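Local coordinates for glycosyl hydrolase family 2, TIM barrel domain protein (Faecalibacterium prausnitzii A2-165, PDB 6ED2), which is a gut bacterial beta-glucuronidase of glycosyl hydrolase family 2, which probably removes glucuronic acid from beta-glucuronides, including those of drugs, at residues L494-G499 and L531-Y536; A514-M519 and H565-H570; L439-C444 and T473-S478. One frame throughout, in Å; residues are numbered along the deposited sequence.

Interaction 1: residues L494-G499 and L531-Y536; sequences LNRYYG and LIFTEY
Neighbouring parallel strands of the TIM barrel meet here, the sixth ending at N495 and the seventh at E535, joined by helix 508-525 in a beta-alpha-beta unit. L494 N donates to I532 O (2.9 Å), and L494 O accepts T534 N at 2.8 Å and, weakly, E535 N. This doubly used carbonyl marks a beta bulge, after which R496 N reaches E535 O at 3.0 Å. On the outer side of the sheet the side chains of L494 and L531 cross at about a right angle, CD1 to CD1 3.8 Å, while L494 CB lies by CD1 of the F533 ring.

The opposite face, with N495 and E535, is polar. T534 OG1 donates to N495 OD1 over 2.6 Å, almost in line with the C=O bond. The N495 amide stacks on the E535 carboxylate, planes 23° apart; ND2 and OE2 lie close but at a poor angle for bonding, and ND2 is instead hydrogen-bonded to E441 OE2. Y497 OH donates to E535 OE1 (2.6 Å), which lies in the plane of the tyrosine ring and is met on its anti side; R353 salt-bridges OE2.

E535 thus has both oxygens engaged and one flank stacked, which fixes the carboxylate's rotation. A glycerol, probably from the crystallisation liquor, is hydrogen-bonded to OE1 and may mark the active-site pocket, since family 2 glycosidases carry their nucleophile at this strand's end.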
loop_
_atom_site.group_PDB
_atom_site.type_symbol
_atom_site.label_atom_id
_atom_site.label_comp_id
_atom_site.label_asym_id
_atom_site.label_seq_id
_atom_site.Cartn_x
_atom_site.Cartn_y
_atom_site.Cartn_z
ATOM N N LEU A 494 -23.827 8.590 22.320
ATOM C CA LEU A 494 -24.067 7.312 21.664
ATOM C C LEU A 494 -22.842 6.877 20.872
ATOM O O LEU A 494 -22.211 7.692 20.189
ATOM C CB LEU A 494 -25.282 7.383 20.725
ATOM C CG LEU A 494 -26.667 7.653 21.334
ATOM C CD1 LEU A 494 -27.747 7.562 20.250
ATOM C CD2 LEU A 494 -26.989 6.704 22.497
ATOM N N ASN A 495 -22.520 5.587 20.962
ATOM C CA ASN A 495 -21.577 4.927 20.066
ATOM C C ASN A 495 -22.398 4.078 19.103
ATOM O O ASN A 495 -22.932 3.037 19.497
ATOM C CB ASN A 495 -20.584 4.053 20.838
ATOM C CG ASN A 495 -19.661 4.862 21.757
ATOM O OD1 ASN A 495 -19.719 6.098 21.813
ATOM N ND2 ASN A 495 -18.806 4.159 22.481
ATOM N N ARG A 496 -22.501 4.508 17.847
ATOM C CA ARG A 496 -23.373 3.835 16.893
ATOM C C ARG A 496 -22.639 3.532 15.593
ATOM O O ARG A 496 -21.867 4.352 15.096
ATOM C CB ARG A 496 -24.617 4.669 16.613
ATOM C CG ARG A 496 -25.625 4.663 17.764
ATOM C CD ARG A 496 -25.984 3.242 18.149
ATOM N NE ARG A 496 -26.940 3.171 19.251
ATOM C CZ ARG A 496 -26.604 3.097 20.540
ATOM N NH1 ARG A 496 -25.330 3.096 20.914
ATOM N NH2 ARG A 496 -27.551 3.024 21.460
ATOM N N TYR A 497 -22.897 2.347 15.047
ATOM C CA TYR A 497 -22.210 1.816 13.879
ATOM C C TYR A 497 -23.208 1.219 12.898
ATOM O O TYR A 497 -23.015 0.112 12.375
ATOM C CB TYR A 497 -21.181 0.776 14.289
ATOM C CG TYR A 497 -20.009 1.380 15.022
ATOM C CD1 TYR A 497 -19.003 2.046 14.327
ATOM C CD2 TYR A 497 -19.911 1.293 16.412
ATOM C CE1 TYR A 497 -17.914 2.596 14.994
ATOM C CE2 TYR A 497 -18.835 1.841 17.088
ATOM C CZ TYR A 497 -17.841 2.492 16.377
ATOM O OH TYR A 497 -16.777 3.042 17.052
ATOM N N TYR A 498 -24.301 1.943 12.652
ATOM C CA TYR A 498 -25.269 1.557 11.633
ATOM C C TYR A 498 -24.626 1.679 10.258
ATOM O O TYR A 498 -24.340 2.788 9.790
ATOM C CB TYR A 498 -26.512 2.429 11.734
ATOM C CG TYR A 498 -27.447 2.036 12.872
ATOM C CD1 TYR A 498 -28.182 0.855 12.816
ATOM C CD2 TYR A 498 -27.596 2.853 13.993
ATOM C CE1 TYR A 498 -29.046 0.495 13.845
ATOM C CE2 TYR A 498 -28.454 2.510 15.021
ATOM C CZ TYR A 498 -29.183 1.333 14.942
ATOM O OH TYR A 498 -30.035 0.991 15.962
ATOM N N GLY A 499 -24.394 0.546 9.609
ATOM C CA GLY A 499 -23.718 0.526 8.331
ATOM C C GLY A 499 -22.318 -0.028 8.403
ATOM O O GLY A 499 -21.676 -0.174 7.356
ATOM N N LEU A 531 -28.066 15.361 22.813
ATOM C CA LEU A 531 -27.450 14.087 22.495
ATOM C C LEU A 531 -26.259 14.358 21.585
ATOM O O LEU A 531 -26.324 15.228 20.708
ATOM C CB LEU A 531 -28.453 13.138 21.821
ATOM C CG LEU A 531 -28.026 11.687 21.561
ATOM C CD1 LEU A 531 -29.236 10.713 21.726
ATOM C CD2 LEU A 531 -27.400 11.563 20.171
ATOM N N ILE A 532 -25.161 13.643 21.818
ATOM C CA ILE A 532 -24.016 13.686 20.927
ATOM C C ILE A 532 -23.638 12.264 20.565
ATOM O O ILE A 532 -23.988 11.298 21.256
ATOM C CB ILE A 532 -22.795 14.405 21.528
ATOM C CG1 ILE A 532 -22.130 13.546 22.600
ATOM C CG2 ILE A 532 -23.174 15.754 22.071
ATOM C CD1 ILE A 532 -20.813 14.149 23.065
ATOM N N PHE A 533 -22.908 12.145 19.464
ATOM C CA PHE A 533 -22.312 10.878 19.084
ATOM C C PHE A 533 -20.842 10.895 19.466
ATOM O O PHE A 533 -20.109 11.832 19.135
ATOM C CB PHE A 533 -22.525 10.606 17.596
ATOM C CG PHE A 533 -23.959 10.276 17.272
ATOM C CD1 PHE A 533 -24.391 8.961 17.264
ATOM C CD2 PHE A 533 -24.886 11.288 17.042
ATOM C CE1 PHE A 533 -25.724 8.661 17.008
ATOM C CE2 PHE A 533 -26.216 10.999 16.764
ATOM C CZ PHE A 533 -26.635 9.690 16.757
ATOM N N THR A 534 -20.432 9.890 20.219
ATOM C CA THR A 534 -19.052 9.786 20.643
ATOM C C THR A 534 -18.282 8.712 19.890
ATOM O O THR A 534 -17.053 8.664 20.008
ATOM C CB THR A 534 -18.984 9.515 22.156
ATOM O OG1 THR A 534 -20.012 8.583 22.514
ATOM C CG2 THR A 534 -19.179 10.813 22.930
ATOM N N GLU A 535 -18.961 7.842 19.142
ATOM C CA GLU A 535 -18.282 6.945 18.213
ATOM C C GLU A 535 -19.180 6.674 17.022
ATOM O O GLU A 535 -20.409 6.613 17.148
ATOM C CB GLU A 535 -17.890 5.600 18.842
ATOM C CG GLU A 535 -16.871 5.738 19.935
ATOM C CD GLU A 535 -16.320 4.433 20.387
ATOM O OE1 GLU A 535 -16.427 3.447 19.617
ATOM O OE2 GLU A 535 -15.766 4.408 21.510
ATOM N N TYR A 536 -18.533 6.481 15.875
ATOM C CA TYR A 536 -19.079 6.044 14.599
ATOM C C TYR A 536 -17.932 6.084 13.590
ATOM O O TYR A 536 -16.940 6.799 13.784
ATOM C CB TYR A 536 -20.257 6.910 14.144
ATOM C CG TYR A 536 -19.945 8.356 13.786
ATOM C CD1 TYR A 536 -19.927 8.766 12.452
ATOM C CD2 TYR A 536 -19.702 9.311 14.765
ATOM C CE1 TYR A 536 -19.667 10.077 12.105
ATOM C CE2 TYR A 536 -19.457 10.641 14.429
ATOM C CZ TYR A 536 -19.441 11.017 13.095
ATOM O OH TYR A 536 -19.194 12.333 12.734
#

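Interaction 2: residues A514-M519 and H565-H570; sequences AFHHEM and HAVFDH
F515 and V567 are at the centre of the packing between two outer helices of the TIM barrel, 508-525 and 554-570, which run in roughly the same direction: the short axes come within 10.5 Å and cross at -26°. The contact is made by methyl groups and rings, far from the annotated metal site.

The CH-pi contacts come first. The CB of V567 points toward the other helix and its two methyls fork between two rings. CG1, anti to the backbone N (chi1 178°), sits over the middle of the F515 ring, 3.7 Å from the centroid. CG2 takes the other prong and lies over a face of the H516 imidazole, less centrally, with NE2 3.9 Å away. Y498 stacks on the face of F515 turned away from V567, so this phenyl ring is sandwiched.

Purely apolar packing extends the patch toward the barrel wall. F515 CZ meets F568 CE1 edge to edge at 3.9 Å, each near the plane of the other ring. The F568 ring reaches this place although its CB points away from helix 508-525, and it stacks on F533 of the barrel strand as well. M519 CG adds a looser touch to V567 CG1, while its chain, bent at chi2 and chi3, runs on among L531, F533 and V574.

The aromatic pair lies at the outer edge, where the contact becomes exposed. H516 turns an edge toward the face of H570 in an offset edge-to-face arrangement, the planes 89° apart. Y571 OH hydrogen-bonds H516 ND1 and so helps to set the imidazole's rotation; the nearest approach of the two histidine rings is H516 CE1 to H570 CD2, 3.8 Å.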
loop_
_atom_site.group_PDB
_atom_site.type_symbol
_atom_site.label_atom_id
_atom_site.label_comp_id
_atom_site.label_asym_id
_atom_site.label_seq_id
_atom_site.Cartn_x
_atom_site.Cartn_y
_atom_site.Cartn_z
ATOM N N ALA A 514 -32.999 1.746 10.054
ATOM C CA ALA A 514 -32.866 1.251 11.419
ATOM C C ALA A 514 -32.327 2.342 12.331
ATOM O O ALA A 514 -32.710 2.438 13.500
ATOM C CB ALA A 514 -31.954 0.019 11.456
ATOM N N PHE A 515 -31.429 3.170 11.807
ATOM C CA PHE A 515 -30.834 4.236 12.598
ATOM C C PHE A 515 -31.888 5.283 12.954
ATOM O O PHE A 515 -32.046 5.640 14.126
ATOM C CB PHE A 515 -29.665 4.820 11.800
ATOM C CG PHE A 515 -28.705 5.677 12.583
ATOM C CD1 PHE A 515 -28.898 5.968 13.921
ATOM C CD2 PHE A 515 -27.586 6.214 11.941
ATOM C CE1 PHE A 515 -27.998 6.793 14.612
ATOM C CE2 PHE A 515 -26.685 7.025 12.622
ATOM C CZ PHE A 515 -26.899 7.325 13.960
ATOM N N HIS A 516 -32.642 5.753 11.954
ATOM C CA HIS A 516 -33.763 6.657 12.205
ATOM C C HIS A 516 -34.754 6.058 13.190
ATOM O O HIS A 516 -35.310 6.771 14.033
ATOM C CB HIS A 516 -34.479 6.978 10.903
ATOM C CG HIS A 516 -33.877 8.117 10.155
ATOM N ND1 HIS A 516 -33.848 9.402 10.657
ATOM C CD2 HIS A 516 -33.285 8.172 8.940
ATOM C CE1 HIS A 516 -33.268 10.200 9.776
ATOM N NE2 HIS A 516 -32.921 9.480 8.725
ATOM N N HIS A 517 -34.992 4.751 13.096
ATOM C CA HIS A 517 -35.906 4.104 14.027
ATOM C C HIS A 517 -35.427 4.277 15.465
ATOM O O HIS A 517 -36.192 4.708 16.332
ATOM C CB HIS A 517 -36.064 2.623 13.674
ATOM C CG HIS A 517 -36.973 1.882 14.606
ATOM N ND1 HIS A 517 -38.349 2.003 14.564
ATOM C CD2 HIS A 517 -36.703 1.040 15.631
ATOM C CE1 HIS A 517 -38.884 1.246 15.504
ATOM N NE2 HIS A 517 -37.906 0.652 16.166
ATOM N N GLU A 518 -34.152 3.977 15.737
ATOM C CA GLU A 518 -33.651 4.134 17.104
ATOM C C GLU A 518 -33.638 5.598 17.531
ATOM O O GLU A 518 -33.948 5.914 18.684
ATOM C CB GLU A 518 -32.249 3.530 17.259
ATOM C CG GLU A 518 -31.843 3.375 18.740
ATOM C CD GLU A 518 -30.369 3.015 18.970
ATOM O OE1 GLU A 518 -29.742 2.423 18.065
ATOM O OE2 GLU A 518 -29.845 3.308 20.077
ATOM N N MET A 519 -33.280 6.508 16.625
ATOM C CA MET A 519 -33.246 7.915 17.001
ATOM C C MET A 519 -34.630 8.420 17.393
ATOM O O MET A 519 -34.745 9.271 18.287
ATOM C CB MET A 519 -32.669 8.762 15.864
ATOM C CG MET A 519 -31.191 8.487 15.585
ATOM S SD MET A 519 -30.195 8.446 17.099
ATOM C CE MET A 519 -30.135 10.181 17.473
ATOM N N HIS A 565 -24.189 11.403 8.710
ATOM C CA HIS A 565 -24.372 12.815 9.032
ATOM C C HIS A 565 -25.760 13.301 8.642
ATOM O O HIS A 565 -26.306 14.196 9.295
ATOM C CB HIS A 565 -23.291 13.661 8.346
ATOM C CG HIS A 565 -21.915 13.426 8.892
ATOM N ND1 HIS A 565 -20.778 13.529 8.123
ATOM C CD2 HIS A 565 -21.498 13.080 10.134
ATOM C CE1 HIS A 565 -19.720 13.265 8.869
ATOM N NE2 HIS A 565 -20.130 12.986 10.094
ATOM N N ALA A 566 -26.340 12.729 7.583
ATOM C CA ALA A 566 -27.711 13.070 7.227
ATOM C C ALA A 566 -28.674 12.669 8.337
ATOM O O ALA A 566 -29.608 13.412 8.653
ATOM C CB ALA A 566 -28.094 12.415 5.901
ATOM N N VAL A 567 -28.448 11.512 8.961
ATOM C CA VAL A 567 -29.217 11.159 10.149
ATOM C C VAL A 567 -28.993 12.189 11.253
ATOM O O VAL A 567 -29.960 12.758 11.783
ATOM C CB VAL A 567 -28.873 9.737 10.618
ATOM C CG1 VAL A 567 -29.652 9.416 11.875
ATOM C CG2 VAL A 567 -29.187 8.724 9.506
ATOM N N PHE A 568 -27.716 12.460 11.601
ATOM C CA PHE A 568 -27.406 13.447 12.639
ATOM C C PHE A 568 -28.170 14.729 12.385
ATOM O O PHE A 568 -28.812 15.286 13.284
ATOM C CB PHE A 568 -25.906 13.810 12.676
ATOM C CG PHE A 568 -24.970 12.713 13.147
ATOM C CD1 PHE A 568 -25.420 11.440 13.456
ATOM C CD2 PHE A 568 -23.607 12.980 13.243
ATOM C CE1 PHE A 568 -24.544 10.460 13.877
ATOM C CE2 PHE A 568 -22.712 12.002 13.655
ATOM C CZ PHE A 568 -23.176 10.736 13.974
ATOM N N ASP A 569 -28.075 15.228 11.152
ATOM C CA ASP A 569 -28.566 16.555 10.823
ATOM C C ASP A 569 -30.087 16.622 10.856
ATOM O O ASP A 569 -30.648 17.718 10.935
ATOM C CB ASP A 569 -28.023 16.976 9.454
ATOM C CG ASP A 569 -26.502 17.240 9.483
ATOM O OD1 ASP A 569 -25.947 17.361 10.604
ATOM O OD2 ASP A 569 -25.870 17.340 8.393
ATOM N N HIS A 570 -30.752 15.472 10.827
ATOM C CA HIS A 570 -32.206 15.429 10.857
ATOM C C HIS A 570 -32.796 15.823 12.213
ATOM O O HIS A 570 -33.939 16.279 12.251
ATOM C CB HIS A 570 -32.676 14.024 10.481
ATOM C CG HIS A 570 -34.153 13.916 10.299
ATOM N ND1 HIS A 570 -34.824 14.551 9.276
ATOM C CD2 HIS A 570 -35.096 13.264 11.021
ATOM C CE1 HIS A 570 -36.116 14.284 9.370
ATOM N NE2 HIS A 570 -36.307 13.506 10.420
#

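Interaction 3: residues L439-C444 and T473-S478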
loop_
_atom_site.group_PDB
_atom_site.type_symbol
_atom_site.label_atom_id
_atom_site.label_comp_id
_atom_site.label_asym_id
_atom_site.label_seq_id
_atom_site.Cartn_x
_atom_site.Cartn_y
_atom_site.Cartn_z
ATOM N N LEU A 439 -18.292 6.384 32.130
ATOM C CA LEU A 439 -18.159 5.001 31.687
ATOM C C LEU A 439 -18.157 4.999 30.169
ATOM O O LEU A 439 -18.753 5.880 29.541
ATOM C CB LEU A 439 -19.294 4.088 32.191
ATOM C CG LEU A 439 -19.759 4.069 33.650
ATOM C CD1 LEU A 439 -20.898 5.037 33.837
ATOM C CD2 LEU A 439 -20.178 2.666 34.068
ATOM N N ASN A 440 -17.458 4.027 29.575
ATOM C CA ASN A 440 -17.516 3.817 28.129
ATOM C C ASN A 440 -18.152 2.462 27.863
ATOM O O ASN A 440 -17.574 1.419 28.197
ATOM C CB ASN A 440 -16.145 3.893 27.451
ATOM C CG ASN A 440 -16.251 3.735 25.921
ATOM O OD1 ASN A 440 -16.651 4.664 25.206
ATOM N ND2 ASN A 440 -15.917 2.549 25.425
ATOM N N GLU A 441 -19.328 2.486 27.251
ATOM C CA GLU A 441 -20.037 1.284 26.833
ATOM C C GLU A 441 -20.214 0.260 27.961
ATOM O O GLU A 441 -19.845 -0.907 27.811
ATOM C CB GLU A 441 -19.326 0.645 25.649
ATOM C CG GLU A 441 -19.342 1.493 24.399
ATOM C CD GLU A 441 -18.749 0.772 23.206
ATOM O OE1 GLU A 441 -18.068 -0.257 23.402
ATOM O OE2 GLU A 441 -18.967 1.229 22.069
ATOM N N PRO A 442 -20.779 0.661 29.096
ATOM C CA PRO A 442 -21.122 -0.326 30.120
ATOM C C PRO A 442 -22.369 -1.081 29.694
ATOM O O PRO A 442 -23.168 -0.607 28.885
ATOM C CB PRO A 442 -21.389 0.530 31.365
ATOM C CG PRO A 442 -21.925 1.790 30.806
ATOM C CD PRO A 442 -21.266 2.007 29.456
ATOM N N GLN A 443 -22.522 -2.283 30.246
ATOM C CA GLN A 443 -23.728 -3.072 30.008
ATOM C C GLN A 443 -24.863 -2.477 30.854
ATOM O O GLN A 443 -25.258 -3.016 31.885
ATOM C CB GLN A 443 -23.476 -4.543 30.338
ATOM C CG GLN A 443 -24.662 -5.479 30.054
ATOM C CD GLN A 443 -24.369 -6.942 30.397
ATOM O OE1 GLN A 443 -23.562 -7.255 31.277
ATOM N NE2 GLN A 443 -25.022 -7.845 29.682
ATOM N N CYS A 444 -25.379 -1.324 30.407
ATOM C CA CYS A 444 -26.324 -0.548 31.210
ATOM C C CYS A 444 -27.770 -1.039 31.081
ATOM O O CYS A 444 -28.692 -0.341 31.526
ATOM C CB CYS A 444 -26.231 0.949 30.868
ATOM S SG CYS A 444 -26.743 1.506 29.193
ATOM N N THR A 473 -20.882 6.760 27.617
ATOM C CA THR A 473 -21.189 6.409 26.240
ATOM C C THR A 473 -21.996 5.121 26.192
ATOM O O THR A 473 -21.708 4.158 26.909
ATOM C CB THR A 473 -19.922 6.289 25.389
ATOM O OG1 THR A 473 -19.149 5.174 25.844
ATOM C CG2 THR A 473 -19.099 7.570 25.488
ATOM N N VAL A 474 -23.012 5.112 25.336
ATOM C CA VAL A 474 -24.030 4.069 25.334
ATOM C C VAL A 474 -23.675 3.011 24.298
ATOM O O VAL A 474 -23.474 3.328 23.123
ATOM C CB VAL A 474 -25.422 4.664 25.067
ATOM C CG1 VAL A 474 -26.480 3.561 25.079
ATOM C CG2 VAL A 474 -25.726 5.749 26.101
ATOM N N LEU A 475 -23.602 1.761 24.749
ATOM C CA LEU A 475 -23.425 0.591 23.904
ATOM C C LEU A 475 -24.559 0.469 22.889
ATOM O O LEU A 475 -25.675 0.937 23.113
ATOM C CB LEU A 475 -23.416 -0.666 24.773
ATOM C CG LEU A 475 -22.174 -1.515 24.875
ATOM C CD1 LEU A 475 -22.565 -2.840 25.473
ATOM C CD2 LEU A 475 -21.552 -1.688 23.503
ATOM N N MET A 476 -24.276 -0.231 21.782
ATOM C CA MET A 476 -25.270 -0.376 20.718
ATOM C C MET A 476 -26.431 -1.271 21.137
ATOM O O MET A 476 -27.548 -1.120 20.618
ATOM C CB MET A 476 -24.615 -0.931 19.452
ATOM C CG MET A 476 -24.138 0.160 18.478
ATOM S SD MET A 476 -24.002 -0.329 16.720
ATOM C CE MET A 476 -25.670 0.006 16.106
ATOM N N THR A 477 -26.186 -2.208 22.052
ATOM C CA THR A 477 -27.216 -3.083 22.597
ATOM C C THR A 477 -28.033 -2.437 23.713
ATOM O O THR A 477 -28.920 -3.098 24.257
ATOM C CB THR A 477 -26.579 -4.363 23.136
ATOM O OG1 THR A 477 -25.596 -4.018 24.119
ATOM C CG2 THR A 477 -25.916 -5.148 22.018
ATOM N N SER A 478 -27.745 -1.192 24.098
ATOM C CA SER A 478 -28.552 -0.469 25.077
ATOM C C SER A 478 -29.410 0.530 24.317
ATOM O O SER A 478 -28.890 1.504 23.775
ATOM C CB SER A 478 -27.680 0.238 26.112
ATOM O OG SER A 478 -27.063 -0.706 26.976
HETATM O O HOH W 1 -21.578 0.447 20.774
HETATM O O HOH W 2 -24.105 1.297 27.506
#
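T473 and N440 face each other near the C-terminal ends of the fifth and fourth parallel strands of the TIM barrel. T473 OG1 donates to N440 OD1 over 2.6 Å, coming from above the amide plane; its chi1 of 66° holds it within reach of both this oxygen and E441 N. E441 N bonds T473 O at 2.9 Å and, weakly, T473 OG1, while T473 N closes the strand pairing on L439 O. Beyond the strands, L475 crosses E441 at about a right angle: CG meets E441 CB at 3.7 Å, and CD2 lies as near to E441 CD. C444 SG and S478 OG touch farther along.

Water then ties the loops. Water 1 donates to E441 OE2 (3.0 Å) and weakly accepts M476 N; water 2 takes L475 N at 2.8 Å and lies beside P442 O.

In the next shell R353 NH1 hydrogen-bonds N440 OD1, which thus has two partners. The Asn-Glu pair is consistent with the acid/base position of family 2 glycosidases. A glycerol, probably from the crystallisation liquor, hydrogen-bonds E441 OE2 and N440 ND2 and perhaps marks a pocket. With N495, water 1 and glycerol all on OE2, the E441 carboxylate is held in its rotation.

Interactions 1 and 3 belong to one sheet, since strands 470-474 and 492-495 are neighbours, and both are buried at the C-terminal end of the barrel. Interaction 2 lies in the helical layer outside, buried within and exposed at its histidine edge. Polar bonds dominate the first and third; the second is all apolar and aromatic. R496 joins all three: its guanidinium bonds V474 O and N495 O and makes a salt bridge to E518, whose other oxygen probably takes Y498 OH. The N495 amide ties 494-499 to 439-444 on the pocket side, whereas F533, from the sheet, and Y498, from the following loop, carry the helices' aromatic contacts.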